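Local coordinates for acetyl-xylan esterase (Streptomyces lividans, PDB 2CC0), which hydrolyses acetyl esters of xylan with the help of a bound metal ion, as a family 4 carbohydrate esterase of plant cell wall breakdown, at residues S21-L26 with V49-D54. Numbering follows the deposited sequence.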
loop_
_atom_site.group_PDB
_atom_site.type_symbol
_atom_site.label_atom_id
_atom_site.label_comp_id
_atom_site.label_asym_id
_atom_site.label_seq_id
_atom_site.Cartn_x
_atom_site.Cartn_y
_atom_site.Cartn_z
ATOM N N SER A 21 -16.836 22.516 -9.790
ATOM C CA SER A 21 -15.918 23.557 -9.308
ATOM C C SER A 21 -14.553 22.975 -8.937
ATOM O O SER A 21 -13.524 23.536 -9.290
ATOM C CB SER A 21 -16.512 24.287 -8.103
ATOM O OG SER A 21 -17.642 25.054 -8.512
ATOM N N LEU A 22 -14.569 21.823 -8.258
ATOM C CA LEU A 22 -13.338 21.133 -7.908
ATOM C C LEU A 22 -12.567 20.698 -9.156
ATOM O O LEU A 22 -11.357 20.898 -9.244
ATOM C CB LEU A 22 -13.659 19.910 -7.031
ATOM C CG LEU A 22 -12.484 19.057 -6.505
ATOM C CD1 LEU A 22 -11.493 19.897 -5.688
ATOM C CD2 LEU A 22 -13.025 17.883 -5.672
ATOM N N LEU A 23 -13.277 20.109 -10.118
ATOM C CA LEU A 23 -12.611 19.646 -11.336
ATOM C C LEU A 23 -11.976 20.818 -12.083
ATOM O O LEU A 23 -10.846 20.712 -12.572
ATOM C CB LEU A 23 -13.610 18.925 -12.253
ATOM C CG LEU A 23 -14.206 17.621 -11.743
ATOM C CD1 LEU A 23 -15.232 17.109 -12.783
ATOM C CD2 LEU A 23 -13.123 16.562 -11.497
ATOM N N ASN A 24 -12.711 21.927 -12.159
ATOM C CA ASN A 24 -12.194 23.129 -12.831
ATOM C C ASN A 24 -10.924 23.643 -12.150
ATOM O O ASN A 24 -9.957 23.970 -12.816
ATOM C CB ASN A 24 -13.263 24.215 -12.879
ATOM C CG ASN A 24 -14.384 23.895 -13.856
ATOM O OD1 ASN A 24 -14.281 22.971 -14.685
ATOM N ND2 ASN A 24 -15.473 24.648 -13.753
ATOM N N ALA A 25 -10.929 23.681 -10.820
ATOM C CA ALA A 25 -9.745 24.077 -10.061
ATOM C C ALA A 25 -8.564 23.142 -10.305
ATOM O O ALA A 25 -7.445 23.592 -10.547
ATOM C CB ALA A 25 -10.050 24.196 -8.582
ATOM N N LEU A 26 -8.811 21.837 -10.228
ATOM C CA LEU A 26 -7.740 20.870 -10.488
ATOM C C LEU A 26 -7.137 21.065 -11.882
ATOM O O LEU A 26 -5.924 21.216 -12.006
ATOM C CB LEU A 26 -8.235 19.426 -10.309
ATOM C CG LEU A 26 -8.590 19.028 -8.861
ATOM C CD1 LEU A 26 -9.505 17.795 -8.904
ATOM C CD2 LEU A 26 -7.304 18.756 -8.023
ATOM N N VAL A 49 -20.061 12.156 -13.557
ATOM C CA VAL A 49 -19.063 11.073 -13.644
ATOM C C VAL A 49 -18.189 11.284 -14.886
ATOM O O VAL A 49 -16.941 11.229 -14.816
ATOM C CB VAL A 49 -19.702 9.691 -13.693
ATOM C CG1 VAL A 49 -18.636 8.604 -13.882
ATOM C CG2 VAL A 49 -20.523 9.421 -12.405
ATOM N N ARG A 50 -18.845 11.534 -16.019
ATOM C CA ARG A 50 -18.127 11.858 -17.265
ATOM C C ARG A 50 -17.276 13.121 -17.132
ATOM O O ARG A 50 -16.176 13.189 -17.700
ATOM C CB ARG A 50 -19.106 12.051 -18.433
ATOM C CG ARG A 50 -19.532 10.751 -19.084
ATOM C CD ARG A 50 -18.348 9.912 -19.639
ATOM N NE ARG A 50 -17.436 10.601 -20.563
ATOM C CZ ARG A 50 -16.432 9.985 -21.186
ATOM N NH1 ARG A 50 -16.239 8.676 -21.004
ATOM N NH2 ARG A 50 -15.626 10.655 -22.009
ATOM N N ALA A 51 -17.773 14.114 -16.391
ATOM C CA ALA A 51 -17.033 15.375 -16.236
ATOM C C ALA A 51 -15.691 15.096 -15.550
ATOM O O ALA A 51 -14.679 15.683 -15.892
ATOM C CB ALA A 51 -17.846 16.414 -15.464
ATOM N N GLN A 52 -15.692 14.133 -14.628
ATOM C CA GLN A 52 -14.428 13.762 -13.964
ATOM C C GLN A 52 -13.431 13.212 -14.977
ATOM O O GLN A 52 -12.249 13.588 -14.987
ATOM C CB GLN A 52 -14.672 12.741 -12.856
ATOM C CG GLN A 52 -15.556 13.287 -11.757
ATOM C CD GLN A 52 -16.064 12.189 -10.839
ATOM O OE1 GLN A 52 -16.294 11.024 -11.256
ATOM N NE2 GLN A 52 -16.218 12.538 -9.582
ATOM N N VAL A 53 -13.918 12.319 -15.830
ATOM C CA VAL A 53 -13.069 11.728 -16.891
ATOM C C VAL A 53 -12.538 12.824 -17.817
ATOM O O VAL A 53 -11.319 12.877 -18.131
ATOM C CB VAL A 53 -13.834 10.646 -17.683
ATOM C CG1 VAL A 53 -12.960 10.061 -18.819
ATOM C CG2 VAL A 53 -14.333 9.534 -16.725
ATOM N N ASP A 54 -13.438 13.701 -18.259
ATOM C CA ASP A 54 -13.063 14.774 -19.201
ATOM C C ASP A 54 -12.111 15.812 -18.611
ATOM O O ASP A 54 -11.394 16.516 -19.352
ATOM C CB ASP A 54 -14.331 15.449 -19.718
ATOM C CG ASP A 54 -15.128 14.549 -20.667
ATOM O OD1 ASP A 54 -14.600 13.522 -21.174
ATOM O OD2 ASP A 54 -16.310 14.895 -20.905
#
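Leu23 reaches across from helix 19-28 to Ala51 and Gln52 of helix 46-54. Both helices lie on the outside of the parallel sheet of a polysaccharide deacetylase fold, an irregular beta/alpha barrel. Strand 34-37 lies between them in the chain, and its Met35 touches both Leu23 and Gln52 from the sheet side. Ala55 and Met57, just past helix 46-54, also touch Leu23. Along 49-54, Val49 and Arg50 point from helix 19-28. Ala51 is the first residue to meet Leu23. Its methyl CB lies 3.8 Å from Leu23 CD1, and the same CD1 rests against its carbonyl group, 3.5 Å from Ala51 C. Gln52 follows. Leu23 and Gln52 have the closest alpha carbons of the pair, CA to CA 6.7 Å. Of the Gln52 side chain, CG is the part that meets Leu23, and its backbone N and CA lie close as well. This CG is anti to the carbonyl carbon (chi1 -62°) and the chain then runs extended, which carries the amide past Leu23 to the sheet, where OE1 accepts a hydrogen bond from Asn37 ND2. That bond satisfies OE1 of this buried residue. The Gln52 side chain is about 13 Å from the bound zinc ion. At the end of the helix, Asp54 OD1 makes a salt bridge with Arg50 NH2 at 3.2 Å, though as a hydrogen bond it is weak, bent to 129°. With Leu23 cut back to an alanine, Ala51 CB and Gln52 CG would probably lose their apolar partner, and a gap would open between the helices. The two methyls of Leu23 divide the work: CD1 sits over the Ala51-Gln52 peptide, 3.5 Å from Gln52 N, while CD2 lies 4.0 Å from Gln52 CA.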